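Local structure of superoxide dismutase [Cu-Zn] (Bacteroidetes bacterium GWA2_30_7, 7B4O) at residues V10-P15 / T22-F27; K35-L40 / K100-Y105; G46-H51 / I93-N98; R121-H126 / G147-G152. The protein probably catalyses the dismutation of superoxide to oxygen and hydrogen peroxide, as its copper-zinc family does, although zinc fills both metal positions in this structure. All blocks are in the same frame, centred on the assembly; numbering follows the deposited sequence.

All four contacts pair antiparallel strands of one Greek-key barrel, and they differ mainly in where their outer faces look. Interactions 1 and 2 share the sheet directly, since strands 22-30 and 33-41 are neighbours. Interactions 3 and 4 join across strands 46-53 and 122-126 and both reach the same zinc ion. Interaction 4 is the buried one, while the other three have a buried inner face and a more exposed outer face. Toward the core the contacts are mostly apolar, with the buried H48 of interaction 3 as a polar exception. Outside, interactions 1 and 4 turn to the second subunit, interaction 2 holds a surface zinc, and interaction 3 exposes polar side chains.

Interaction 1: residues V10-P15 / T22-F27; sequences VCVIYP and TGVITF
I13 and I25 meet inside the barrel, their side chains crossing at a slant so that CG2 of I13 lies 3.7 Å from CD1 of I25. The first torsion of I13 (67°) sets CG1 between its backbone N and its carbonyl carbon, which swings that branch across the strand gap to 3.6 Å from N of G23. Farther along the same face CB of C11 stands 4.3 Å from CB of I25, and it also approaches the edge of the F27 ring near the plane of that ring. M123 of strand 122-126 covers C11, I25 and F27 from across the core. On the opposite face CG1 of V10 lies 4.2 Å from CG1 of V24, and V12 brings its CG2 near CG2 of the same valine. Here D57 and S59 of the second subunit rest on V10 and V12.

Between these two faces the backbones are joined at C11 and I25, whose N and O atoms exchange two hydrogen bonds, each 2.8 Å. I13 N gives G23 O a 2.9 Å bond, whereas the return bond from G23 N to I13 O is weak, and a water donating to I13 O at 2.7 Å helps to satisfy that carbonyl. At G23 the backbone angles would drive any CB against the carbonyl of T22. Outermost, P15 and T22 lie side by side and point the same way. Such an antiparallel pair, its N-to-C directions 162° apart, is the opening β hairpin of the Greek-key barrel of copper-zinc superoxide dismutases.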
loop_
_atom_site.group_PDB
_atom_site.type_symbol
_atom_site.label_atom_id
_atom_site.label_comp_id
_atom_site.label_asym_id
_atom_site.label_seq_id
_atom_site.Cartn_x
_atom_site.Cartn_y
_atom_site.Cartn_z
ATOM N N VAL A 10 2.653 2.057 -7.871
ATOM C CA VAL A 10 3.852 2.377 -7.065
ATOM C C VAL A 10 3.783 1.549 -5.791
ATOM O O VAL A 10 2.719 1.469 -5.178
ATOM C CB VAL A 10 3.936 3.883 -6.768
ATOM C CG1 VAL A 10 5.169 4.185 -5.927
ATOM C CG2 VAL A 10 3.941 4.711 -8.042
ATOM N N CYS A 11 4.927 1.024 -5.377
ATOM C CA CYS A 11 5.042 0.243 -4.131
ATOM C C CYS A 11 6.299 0.676 -3.398
ATOM O O CYS A 11 7.410 0.510 -3.941
ATOM C CB CYS A 11 5.109 -1.243 -4.426
ATOM S SG CYS A 11 5.181 -2.224 -2.919
ATOM N N VAL A 12 6.109 1.238 -2.215
ATOM C CA VAL A 12 7.243 1.548 -1.311
ATOM C C VAL A 12 7.368 0.371 -0.356
ATOM O O VAL A 12 6.365 -0.002 0.286
ATOM C CB VAL A 12 7.042 2.873 -0.570
ATOM C CG1 VAL A 12 8.219 3.147 0.353
ATOM C CG2 VAL A 12 6.818 4.018 -1.539
ATOM N N ILE A 13 8.548 -0.232 -0.304
ATOM C CA ILE A 13 8.715 -1.399 0.604
ATOM C C ILE A 13 9.454 -0.965 1.857
ATOM O O ILE A 13 10.330 -0.058 1.819
ATOM C CB ILE A 13 9.325 -2.633 -0.067
ATOM C CG1 ILE A 13 10.773 -2.398 -0.470
ATOM C CG2 ILE A 13 8.456 -3.107 -1.226
ATOM C CD1 ILE A 13 11.456 -3.672 -0.897
ATOM N N TYR A 14 9.030 -1.586 2.945
ATOM C CA TYR A 14 9.554 -1.344 4.302
ATOM C C TYR A 14 10.018 -2.674 4.849
ATOM O O TYR A 14 9.476 -3.731 4.533
ATOM C CB TYR A 14 8.475 -0.696 5.155
ATOM C CG TYR A 14 8.126 0.680 4.673
ATOM C CD1 TYR A 14 8.873 1.777 5.065
ATOM C CD2 TYR A 14 7.081 0.875 3.788
ATOM C CE1 TYR A 14 8.566 3.048 4.615
ATOM C CE2 TYR A 14 6.762 2.137 3.327
ATOM C CZ TYR A 14 7.507 3.224 3.742
ATOM O OH TYR A 14 7.186 4.465 3.282
ATOM N N PRO A 15 11.048 -2.665 5.705
ATOM C CA PRO A 15 11.588 -3.911 6.200
ATOM C C PRO A 15 10.601 -4.610 7.145
ATOM O O PRO A 15 9.865 -3.957 7.890
ATOM C CB PRO A 15 12.845 -3.480 6.968
ATOM C CG PRO A 15 12.553 -2.063 7.352
ATOM C CD PRO A 15 11.769 -1.487 6.198
ATOM N N THR A 22 14.792 -1.482 2.193
ATOM C CA THR A 22 13.889 -0.382 1.797
ATOM C C THR A 22 13.929 -0.231 0.276
ATOM O O THR A 22 14.845 -0.773 -0.364
ATOM C CB THR A 22 14.290 0.946 2.446
ATOM O OG1 THR A 22 15.594 1.308 1.973
ATOM C CG2 THR A 22 14.292 0.876 3.954
ATOM N N GLY A 23 12.974 0.497 -0.289
ATOM C CA GLY A 23 13.076 0.866 -1.702
ATOM C C GLY A 23 11.736 1.147 -2.319
ATOM O O GLY A 23 10.705 1.158 -1.602
ATOM N N VAL A 24 11.776 1.373 -3.617
ATOM C CA VAL A 24 10.580 1.754 -4.408
ATOM C C VAL A 24 10.530 0.864 -5.643
ATOM O O VAL A 24 11.573 0.666 -6.309
ATOM C CB VAL A 24 10.586 3.249 -4.779
ATOM C CG1 VAL A 24 9.345 3.627 -5.570
ATOM C CG2 VAL A 24 10.741 4.138 -3.554
ATOM N N ILE A 25 9.331 0.378 -5.926
ATOM C CA ILE A 25 9.031 -0.413 -7.142
ATOM C C ILE A 25 7.936 0.328 -7.905
ATOM O O ILE A 25 6.950 0.722 -7.281
ATOM C CB ILE A 25 8.611 -1.846 -6.774
ATOM C CG1 ILE A 25 9.658 -2.520 -5.887
ATOM C CG2 ILE A 25 8.326 -2.648 -8.036
ATOM C CD1 ILE A 25 9.069 -3.444 -4.882
ATOM N N THR A 26 8.137 0.527 -9.197
ATOM C CA THR A 26 7.106 1.116 -10.073
ATOM C C THR A 26 6.733 0.109 -11.152
ATOM O O THR A 26 7.587 -0.678 -11.600
ATOM C CB THR A 26 7.545 2.452 -10.668
ATOM O OG1 THR A 26 8.615 2.202 -11.573
ATOM C CG2 THR A 26 7.933 3.444 -9.596
ATOM N N PHE A 27 5.472 0.183 -11.545
ATOM C CA PHE A 27 4.873 -0.627 -12.621
ATOM C C PHE A 27 4.275 0.366 -13.605
ATOM O O PHE A 27 3.389 1.114 -13.189
ATOM C CB PHE A 27 3.807 -1.561 -12.048
ATOM C CG PHE A 27 4.275 -2.454 -10.930
ATOM C CD1 PHE A 27 4.253 -2.027 -9.612
ATOM C CD2 PHE A 27 4.690 -3.749 -11.195
ATOM C CE1 PHE A 27 4.684 -2.863 -8.594
ATOM C CE2 PHE A 27 5.084 -4.593 -10.172
ATOM C CZ PHE A 27 5.076 -4.156 -8.872
HETATM O O HOH W 1 11.254 2.457 1.907
#

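Interaction 2: residues K35-L40 / K100-Y105; sequences KVVADL and KAHLEY. With ZN (zinc ion), chain G.
V36, A38 and L40 are the hydrogen-bonded partners of Y105, L103 and A101, in two strands whose N-to-C directions are 178° apart and whose axes come within 4.7 Å. Six backbone bonds follow, among them L40 N to A101 O at 2.8 Å. On the outer face D39 and H102 lie side by side: ND1 of H102 donates to OD1 of D39 over 2.8 Å, with the acceptor close to the ring plane. The carboxylate is met on its syn side, though 32° out of its own plane. This bond helps to set the turn of the imidazole, together with a surface zinc that NE2 reaches at 2.0 Å. OE2 of E104 binds the same zinc at 2.2 Å.

The pairing joins the third and sixth strands of the Greek-key barrel, far apart in sequence yet adjacent in the sheet. K35, its chain fully extended, slants across E104, with NZ in a salt bridge 3.5 Å from OE1, the oxygen not bound to the metal. Were K35 shortened to an alanine, OE1 of E104 would probably lose this positive mate and be less restrained, while OE2 stayed on the zinc.

Inside, CB of V36 comes 3.8 Å from CE1 of Y105, whose hydroxyl is hydrogen-bonded to D107. CB of A38 lies 4.2 Å from CB of L103, and F50 of strand 46-53 packs on both.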
loop_
_atom_site.group_PDB
_atom_site.type_symbol
_atom_site.label_atom_id
_atom_site.label_comp_id
_atom_site.label_asym_id
_atom_site.label_seq_id
_atom_site.Cartn_x
_atom_site.Cartn_y
_atom_site.Cartn_z
ATOM N N LYS A 35 6.199 -2.454 -17.532
ATOM C CA LYS A 35 7.610 -2.270 -17.139
ATOM C C LYS A 35 7.689 -2.250 -15.613
ATOM O O LYS A 35 7.090 -1.347 -14.975
ATOM C CB LYS A 35 8.185 -0.986 -17.740
ATOM C CG LYS A 35 9.656 -0.754 -17.429
ATOM C CD LYS A 35 10.142 0.563 -17.972
ATOM C CE LYS A 35 11.603 0.821 -17.710
ATOM N NZ LYS A 35 12.051 2.045 -18.410
ATOM N N VAL A 36 8.413 -3.212 -15.064
ATOM C CA VAL A 36 8.692 -3.311 -13.605
ATOM C C VAL A 36 10.067 -2.703 -13.378
ATOM O O VAL A 36 11.014 -3.143 -14.041
ATOM C CB VAL A 36 8.640 -4.770 -13.124
ATOM C CG1 VAL A 36 8.900 -4.879 -11.631
ATOM C CG2 VAL A 36 7.309 -5.399 -13.509
ATOM N N VAL A 37 10.142 -1.693 -12.517
ATOM C CA VAL A 37 11.429 -1.057 -12.133
ATOM C C VAL A 37 11.519 -1.068 -10.613
ATOM O O VAL A 37 10.666 -0.453 -9.959
ATOM C CB VAL A 37 11.570 0.374 -12.676
ATOM C CG1 VAL A 37 12.893 0.986 -12.223
ATOM C CG2 VAL A 37 11.454 0.408 -14.182
ATOM N N ALA A 38 12.547 -1.712 -10.079
ATOM C CA ALA A 38 12.768 -1.818 -8.626
ATOM C C ALA A 38 14.125 -1.212 -8.302
ATOM O O ALA A 38 15.110 -1.508 -8.997
ATOM C CB ALA A 38 12.684 -3.242 -8.167
ATOM N N ASP A 39 14.147 -0.385 -7.259
ATOM C CA ASP A 39 15.385 0.212 -6.716
ATOM C C ASP A 39 15.337 0.033 -5.207
ATOM O O ASP A 39 14.572 0.768 -4.550
ATOM C CB ASP A 39 15.521 1.667 -7.135
ATOM C CG ASP A 39 15.792 1.773 -8.617
ATOM O OD1 ASP A 39 16.914 1.411 -9.031
ATOM O OD2 ASP A 39 14.867 2.153 -9.336
ATOM N N LEU A 40 16.092 -0.942 -4.701
ATOM C CA LEU A 40 16.080 -1.310 -3.265
ATOM C C LEU A 40 17.477 -1.126 -2.680
ATOM O O LEU A 40 18.475 -1.106 -3.424
ATOM C CB LEU A 40 15.647 -2.770 -3.099
ATOM C CG LEU A 40 14.438 -3.230 -3.910
ATOM C CD1 LEU A 40 14.099 -4.672 -3.553
ATOM C CD2 LEU A 40 13.216 -2.333 -3.725
ATOM N N LYS A 100 22.733 -2.649 -2.698
ATOM C CA LYS A 100 21.870 -1.920 -3.656
ATOM C C LYS A 100 21.389 -2.906 -4.724
ATOM O O LYS A 100 22.204 -3.667 -5.258
ATOM C CB LYS A 100 22.613 -0.760 -4.315
ATOM C CG LYS A 100 21.794 0.067 -5.296
ATOM C CD LYS A 100 22.553 1.281 -5.799
ATOM C CE LYS A 100 22.566 2.427 -4.807
ATOM N NZ LYS A 100 21.239 3.082 -4.683
ATOM N N ALA A 101 20.104 -2.853 -5.027
ATOM C CA ALA A 101 19.460 -3.791 -5.963
ATOM C C ALA A 101 18.622 -2.999 -6.959
ATOM O O ALA A 101 17.751 -2.221 -6.540
ATOM C CB ALA A 101 18.637 -4.800 -5.201
ATOM N N HIS A 102 18.885 -3.233 -8.239
ATOM C CA HIS A 102 18.131 -2.658 -9.371
ATOM C C HIS A 102 17.584 -3.807 -10.207
ATOM O O HIS A 102 18.340 -4.750 -10.521
ATOM C CB HIS A 102 19.013 -1.704 -10.174
ATOM C CG HIS A 102 18.354 -1.144 -11.382
ATOM N ND1 HIS A 102 17.382 -0.150 -11.326
ATOM C CD2 HIS A 102 18.531 -1.420 -12.687
ATOM C CE1 HIS A 102 17.004 0.145 -12.556
ATOM N NE2 HIS A 102 17.698 -0.610 -13.396
ATOM N N LEU A 103 16.322 -3.709 -10.581
ATOM C CA LEU A 103 15.703 -4.668 -11.528
ATOM C C LEU A 103 14.808 -3.887 -12.477
ATOM O O LEU A 103 14.101 -2.980 -12.025
ATOM C CB LEU A 103 14.902 -5.719 -10.755
ATOM C CG LEU A 103 14.099 -6.701 -11.609
ATOM C CD1 LEU A 103 15.011 -7.532 -12.498
ATOM C CD2 LEU A 103 13.236 -7.588 -10.738
ATOM N N GLU A 104 14.893 -4.226 -13.758
ATOM C CA GLU A 104 14.005 -3.699 -14.815
ATOM C C GLU A 104 13.674 -4.853 -15.750
ATOM O O GLU A 104 14.598 -5.486 -16.257
ATOM C CB GLU A 104 14.740 -2.572 -15.533
ATOM C CG GLU A 104 13.931 -1.773 -16.499
ATOM C CD GLU A 104 14.796 -0.677 -17.104
ATOM O OE1 GLU A 104 14.553 -0.376 -18.279
ATOM O OE2 GLU A 104 15.738 -0.154 -16.402
ATOM N N TYR A 105 12.396 -5.112 -15.975
ATOM C CA TYR A 105 11.983 -6.091 -17.011
ATOM C C TYR A 105 10.533 -5.793 -17.382
ATOM O O TYR A 105 9.832 -5.063 -16.653
ATOM C CB TYR A 105 12.205 -7.536 -16.552
ATOM C CG TYR A 105 11.089 -8.104 -15.720
ATOM C CD1 TYR A 105 10.965 -7.801 -14.377
ATOM C CD2 TYR A 105 10.131 -8.927 -16.291
ATOM C CE1 TYR A 105 9.923 -8.307 -13.621
ATOM C CE2 TYR A 105 9.090 -9.451 -15.547
ATOM C CZ TYR A 105 8.986 -9.140 -14.206
ATOM O OH TYR A 105 7.968 -9.632 -13.452
HETATM ZN ZN ZN G . 17.702 -0.403 -15.389
HETATM O O HOH W 2 18.494 1.318 -5.151
#

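Interaction 3: residues G46-H51 / I93-N98; sequences GKHGFH and ITADEN. With ZN (zinc ion), chain E.
G46 with A95, and H48 with I93, are the hydrogen-bonded pairs that tie the two strands, each exchanging two backbone bonds. A95 N reaches G46 O at 2.8 Å and G46 N returns to A95 O at 3.0 Å, both nearly straight at 170°. Between H48 and I93 the bond from the histidine N is more bent, at 148°. G46 adopts backbone angles at which a side chain would collide with the carbonyl oxygen of the residue before.

Apolar contact centres on CG2 of I93: with chi1 of I93 at -171°, it falls between N and the carbonyl carbon, 3.7 Å from O of H48. It sits 3.9 Å from CD1 of F50, the two side chains crossing, and 4.1 Å from CB of H48. In the Greek-key barrel this face looks inward, where A38, L40, A101 and L103 of the facing strands cover I93. On the outside CG of K47 passes 3.6 Å from OG1 of T94.

Polar side-chain and metal interactions involve the two histidines of segment 46-51. Both ring nitrogens of H48 are held by carbonyls, ND1 by that of H126 and NE2 by that of S44, so the ring is probably protonated on each. Farther along the strand H51 binds a zinc ion through ND1 at 2.1 Å, with H53 and H126 as further ligands, in what is the copper position of the family. NE2 of H51 is hydrogen-bonded to D130.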
loop_
_atom_site.group_PDB
_atom_site.type_symbol
_atom_site.label_atom_id
_atom_site.label_comp_id
_atom_site.label_asym_id
_atom_site.label_seq_id
_atom_site.Cartn_x
_atom_site.Cartn_y
_atom_site.Cartn_z
ATOM N N GLY A 46 23.545 -10.665 -3.406
ATOM C CA GLY A 46 23.091 -11.874 -4.115
ATOM C C GLY A 46 21.615 -11.814 -4.469
ATOM O O GLY A 46 21.021 -10.707 -4.471
ATOM N N LYS A 47 21.037 -12.970 -4.769
ATOM C CA LYS A 47 19.689 -13.054 -5.377
ATOM C C LYS A 47 18.633 -13.202 -4.285
ATOM O O LYS A 47 18.805 -14.023 -3.373
ATOM C CB LYS A 47 19.636 -14.219 -6.366
ATOM C CG LYS A 47 20.417 -13.997 -7.653
ATOM C CD LYS A 47 20.253 -15.158 -8.621
ATOM C CE LYS A 47 20.489 -14.816 -10.075
ATOM N NZ LYS A 47 20.258 -16.009 -10.918
ATOM N N HIS A 48 17.543 -12.467 -4.431
ATOM C CA HIS A 48 16.408 -12.443 -3.481
ATOM C C HIS A 48 15.101 -12.652 -4.232
ATOM O O HIS A 48 14.838 -11.898 -5.181
ATOM C CB HIS A 48 16.386 -11.111 -2.732
ATOM C CG HIS A 48 17.569 -10.914 -1.857
ATOM N ND1 HIS A 48 17.541 -11.256 -0.540
ATOM C CD2 HIS A 48 18.795 -10.427 -2.108
ATOM C CE1 HIS A 48 18.709 -10.977 0.014
ATOM N NE2 HIS A 48 19.497 -10.454 -0.926
ATOM N N GLY A 49 14.307 -13.628 -3.792
ATOM C CA GLY A 49 12.930 -13.780 -4.270
ATOM C C GLY A 49 12.186 -12.464 -4.234
ATOM O O GLY A 49 12.282 -11.719 -3.248
ATOM N N PHE A 50 11.427 -12.205 -5.290
ATOM C CA PHE A 50 10.793 -10.896 -5.563
ATOM C C PHE A 50 9.385 -11.193 -6.070
ATOM O O PHE A 50 9.245 -11.602 -7.238
ATOM C CB PHE A 50 11.661 -10.139 -6.575
ATOM C CG PHE A 50 11.233 -8.734 -6.886
ATOM C CD1 PHE A 50 11.467 -7.695 -5.998
ATOM C CD2 PHE A 50 10.646 -8.440 -8.107
ATOM C CE1 PHE A 50 11.084 -6.393 -6.315
ATOM C CE2 PHE A 50 10.275 -7.146 -8.433
ATOM C CZ PHE A 50 10.493 -6.127 -7.534
ATOM N N HIS A 51 8.377 -11.063 -5.215
ATOM C CA HIS A 51 7.030 -11.609 -5.500
ATOM C C HIS A 51 5.919 -10.633 -5.166
ATOM O O HIS A 51 6.042 -9.854 -4.204
ATOM C CB HIS A 51 6.766 -12.866 -4.678
ATOM C CG HIS A 51 7.770 -13.942 -4.845
ATOM N ND1 HIS A 51 8.128 -14.736 -3.780
ATOM C CD2 HIS A 51 8.490 -14.349 -5.913
ATOM C CE1 HIS A 51 9.011 -15.629 -4.192
ATOM N NE2 HIS A 51 9.265 -15.394 -5.502
ATOM N N ILE A 93 15.495 -10.471 -7.507
ATOM C CA ILE A 93 16.256 -9.207 -7.625
ATOM C C ILE A 93 17.651 -9.465 -7.045
ATOM O O ILE A 93 17.764 -10.169 -6.033
ATOM C CB ILE A 93 15.508 -8.040 -6.961
ATOM C CG1 ILE A 93 16.203 -6.720 -7.290
ATOM C CG2 ILE A 93 15.323 -8.254 -5.471
ATOM C CD1 ILE A 93 15.403 -5.491 -6.946
ATOM N N THR A 94 18.668 -8.933 -7.704
ATOM C CA THR A 94 20.080 -9.135 -7.325
ATOM C C THR A 94 20.589 -7.868 -6.640
ATOM O O THR A 94 20.515 -6.788 -7.245
ATOM C CB THR A 94 20.944 -9.522 -8.526
ATOM O OG1 THR A 94 20.402 -10.723 -9.072
ATOM C CG2 THR A 94 22.394 -9.739 -8.151
ATOM N N ALA A 95 21.103 -8.027 -5.423
ATOM C CA ALA A 95 21.783 -6.950 -4.673
ATOM C C ALA A 95 23.292 -7.034 -4.926
ATOM O O ALA A 95 23.846 -8.140 -4.903
ATOM C CB ALA A 95 21.443 -7.041 -3.206
ATOM N N ASP A 96 23.920 -5.871 -5.136
ATOM C CA ASP A 96 25.386 -5.744 -5.320
ATOM C C ASP A 96 26.088 -5.817 -3.955
ATOM O O ASP A 96 25.417 -6.035 -2.917
ATOM C CB ASP A 96 25.733 -4.479 -6.108
ATOM C CG ASP A 96 25.458 -3.158 -5.411
ATOM O OD1 ASP A 96 25.314 -3.160 -4.177
ATOM O OD2 ASP A 96 25.405 -2.130 -6.123
ATOM N N GLU A 97 27.404 -5.636 -3.955
ATOM C CA GLU A 97 28.238 -5.815 -2.735
ATOM C C GLU A 97 27.873 -4.765 -1.671
ATOM O O GLU A 97 28.200 -4.992 -0.495
ATOM C CB GLU A 97 29.718 -5.814 -3.105
ATOM C CG GLU A 97 30.258 -4.470 -3.537
ATOM C CD GLU A 97 31.760 -4.474 -3.810
ATOM O OE1 GLU A 97 32.556 -4.712 -2.857
ATOM O OE2 GLU A 97 32.141 -4.254 -4.981
ATOM N N ASN A 98 27.210 -3.679 -2.057
ATOM C CA ASN A 98 26.803 -2.571 -1.148
ATOM C C ASN A 98 25.346 -2.732 -0.695
ATOM O O ASN A 98 24.880 -1.886 0.083
ATOM C CB ASN A 98 27.008 -1.206 -1.805
ATOM C CG ASN A 98 28.385 -1.026 -2.408
ATOM O OD1 ASN A 98 28.534 -0.583 -3.549
ATOM N ND2 ASN A 98 29.401 -1.359 -1.642
HETATM ZN ZN ZN E . 7.156 -14.811 -1.916
#

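Interaction 4: residues R121-H126 / G147-G152; sequences RSMIVH and GVIGIG. With ZN (zinc ion), chain E.
The seventh and eighth strands of the Greek-key barrel meet here, and M123 and I149 seal the inner side of the joint. CG of M123 stands 4.0 Å from CG1 of I149, the two side chains crossing, before the thioether folds over toward F50 and I52 of strand 46-53. CG1 of I149 stands beside its backbone N (chi1 -57°), 3.6 Å from O of R121; A9 and C11 of strand 8-15 touch the same isoleucine. With the branched chain of I149 cut back to an alanine, a gap is likely to open beside M123 and C11.

Backbone bonds run from I149 N to R121 O (2.9 Å, almost straight), M123 N to G147 O (2.8 Å) and G147 N to M123 O (3.0 Å). CB of S122 lies 3.3 Å from O of G147, its OG hydrogen-bonded to the carbonyl of C55. Outside, V148 packs on V148 of the second subunit at the dimer interface.

Past M123 the strand pairs with earlier residues of strand 143-151, V125 with V144 and A145. H126 then binds a zinc ion through NE2 at 1.9 Å, CG2 of I124 lying 3.6 Å above its ring plane, offset toward the rim.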
loop_
_atom_site.group_PDB
_atom_site.type_symbol
_atom_site.label_atom_id
_atom_site.label_comp_id
_atom_site.label_asym_id
_atom_site.label_seq_id
_atom_site.Cartn_x
_atom_site.Cartn_y
_atom_site.Cartn_z
ATOM N N ARG A 121 -2.433 -5.395 -3.780
ATOM C CA ARG A 121 -1.677 -6.600 -3.387
ATOM C C ARG A 121 -0.368 -6.132 -2.744
ATOM O O ARG A 121 -0.120 -4.914 -2.690
ATOM C CB ARG A 121 -1.448 -7.518 -4.593
ATOM C CG ARG A 121 -2.721 -7.863 -5.354
ATOM C CD ARG A 121 -3.704 -8.655 -4.531
ATOM N NE ARG A 121 -4.974 -8.817 -5.230
ATOM C CZ ARG A 121 -5.972 -9.588 -4.824
ATOM N NH1 ARG A 121 -5.854 -10.318 -3.730
ATOM N NH2 ARG A 121 -7.089 -9.630 -5.532
ATOM N N SER A 122 0.451 -7.052 -2.272
ATOM C CA SER A 122 1.735 -6.721 -1.628
ATOM C C SER A 122 2.907 -7.133 -2.511
ATOM O O SER A 122 2.820 -8.108 -3.244
ATOM C CB SER A 122 1.846 -7.363 -0.282
ATOM O OG SER A 122 1.579 -8.755 -0.362
ATOM N N MET A 123 4.012 -6.419 -2.363
ATOM C CA MET A 123 5.342 -6.900 -2.778
ATOM C C MET A 123 6.007 -7.485 -1.542
ATOM O O MET A 123 5.957 -6.849 -0.464
ATOM C CB MET A 123 6.200 -5.779 -3.369
ATOM C CG MET A 123 5.764 -5.315 -4.758
ATOM S SD MET A 123 5.859 -6.644 -5.980
ATOM C CE MET A 123 7.537 -7.217 -5.749
ATOM N N ILE A 124 6.592 -8.660 -1.695
ATOM C CA ILE A 124 7.439 -9.304 -0.664
ATOM C C ILE A 124 8.806 -9.538 -1.288
ATOM O O ILE A 124 8.892 -10.081 -2.383
ATOM C CB ILE A 124 6.815 -10.609 -0.143
ATOM C CG1 ILE A 124 5.532 -10.360 0.646
ATOM C CG2 ILE A 124 7.828 -11.379 0.690
ATOM C CD1 ILE A 124 5.752 -9.633 1.986
ATOM N N VAL A 125 9.851 -9.117 -0.574
ATOM C CA VAL A 125 11.244 -9.481 -0.918
ATOM C C VAL A 125 11.677 -10.538 0.089
ATOM O O VAL A 125 11.385 -10.400 1.278
ATOM C CB VAL A 125 12.171 -8.256 -0.951
ATOM C CG1 VAL A 125 13.583 -8.651 -1.348
ATOM C CG2 VAL A 125 11.615 -7.181 -1.870
ATOM N N HIS A 126 12.322 -11.583 -0.401
ATOM C CA HIS A 126 12.722 -12.750 0.414
ATOM C C HIS A 126 14.208 -12.709 0.764
ATOM O O HIS A 126 15.000 -12.049 0.089
ATOM C CB HIS A 126 12.350 -14.042 -0.308
ATOM C CG HIS A 126 10.884 -14.319 -0.334
ATOM N ND1 HIS A 126 10.248 -14.954 0.703
ATOM C CD2 HIS A 126 9.931 -14.070 -1.276
ATOM C CE1 HIS A 126 8.955 -15.075 0.410
ATOM N NE2 HIS A 126 8.733 -14.552 -0.804
ATOM N N GLY A 147 5.547 -4.322 1.045
ATOM C CA GLY A 147 4.859 -3.065 0.742
ATOM C C GLY A 147 3.579 -3.327 -0.004
ATOM O O GLY A 147 3.422 -4.434 -0.515
ATOM N N VAL A 148 2.707 -2.344 -0.053
ATOM C CA VAL A 148 1.402 -2.451 -0.744
ATOM C C VAL A 148 1.472 -1.673 -2.052
ATOM O O VAL A 148 2.003 -0.567 -2.095
ATOM C CB VAL A 148 0.247 -2.000 0.163
ATOM C CG1 VAL A 148 -1.094 -2.055 -0.570
ATOM C CG2 VAL A 148 0.205 -2.837 1.431
ATOM N N ILE A 149 0.947 -2.269 -3.108
ATOM C CA ILE A 149 0.959 -1.688 -4.473
ATOM C C ILE A 149 -0.220 -0.727 -4.616
ATOM O O ILE A 149 -1.386 -1.154 -4.484
ATOM C CB ILE A 149 0.923 -2.807 -5.522
ATOM C CG1 ILE A 149 2.085 -3.777 -5.334
ATOM C CG2 ILE A 149 0.895 -2.219 -6.929
ATOM C CD1 ILE A 149 1.945 -5.072 -6.127
ATOM N N GLY A 150 0.089 0.542 -4.873
ATOM C CA GLY A 150 -0.920 1.597 -4.984
ATOM C C GLY A 150 -1.030 2.167 -6.382
ATOM O O GLY A 150 -0.132 1.951 -7.218
ATOM N N ILE A 151 -2.092 2.942 -6.582
ATOM C CA ILE A 151 -2.376 3.636 -7.865
ATOM C C ILE A 151 -1.484 4.874 -7.959
ATOM O O ILE A 151 -1.550 5.719 -7.051
ATOM C CB ILE A 151 -3.873 3.975 -7.934
ATOM C CG1 ILE A 151 -4.706 2.694 -7.979
ATOM C CG2 ILE A 151 -4.174 4.892 -9.104
ATOM C CD1 ILE A 151 -6.176 2.909 -7.755
ATOM N N GLY A 152 -0.704 4.979 -9.035
ATOM C CA GLY A 152 0.123 6.162 -9.339
ATOM C C GLY A 152 -0.547 7.097 -10.319
ATOM O O GLY A 152 -1.504 6.680 -10.980
HETATM ZN ZN ZN E . 7.156 -14.811 -1.916
#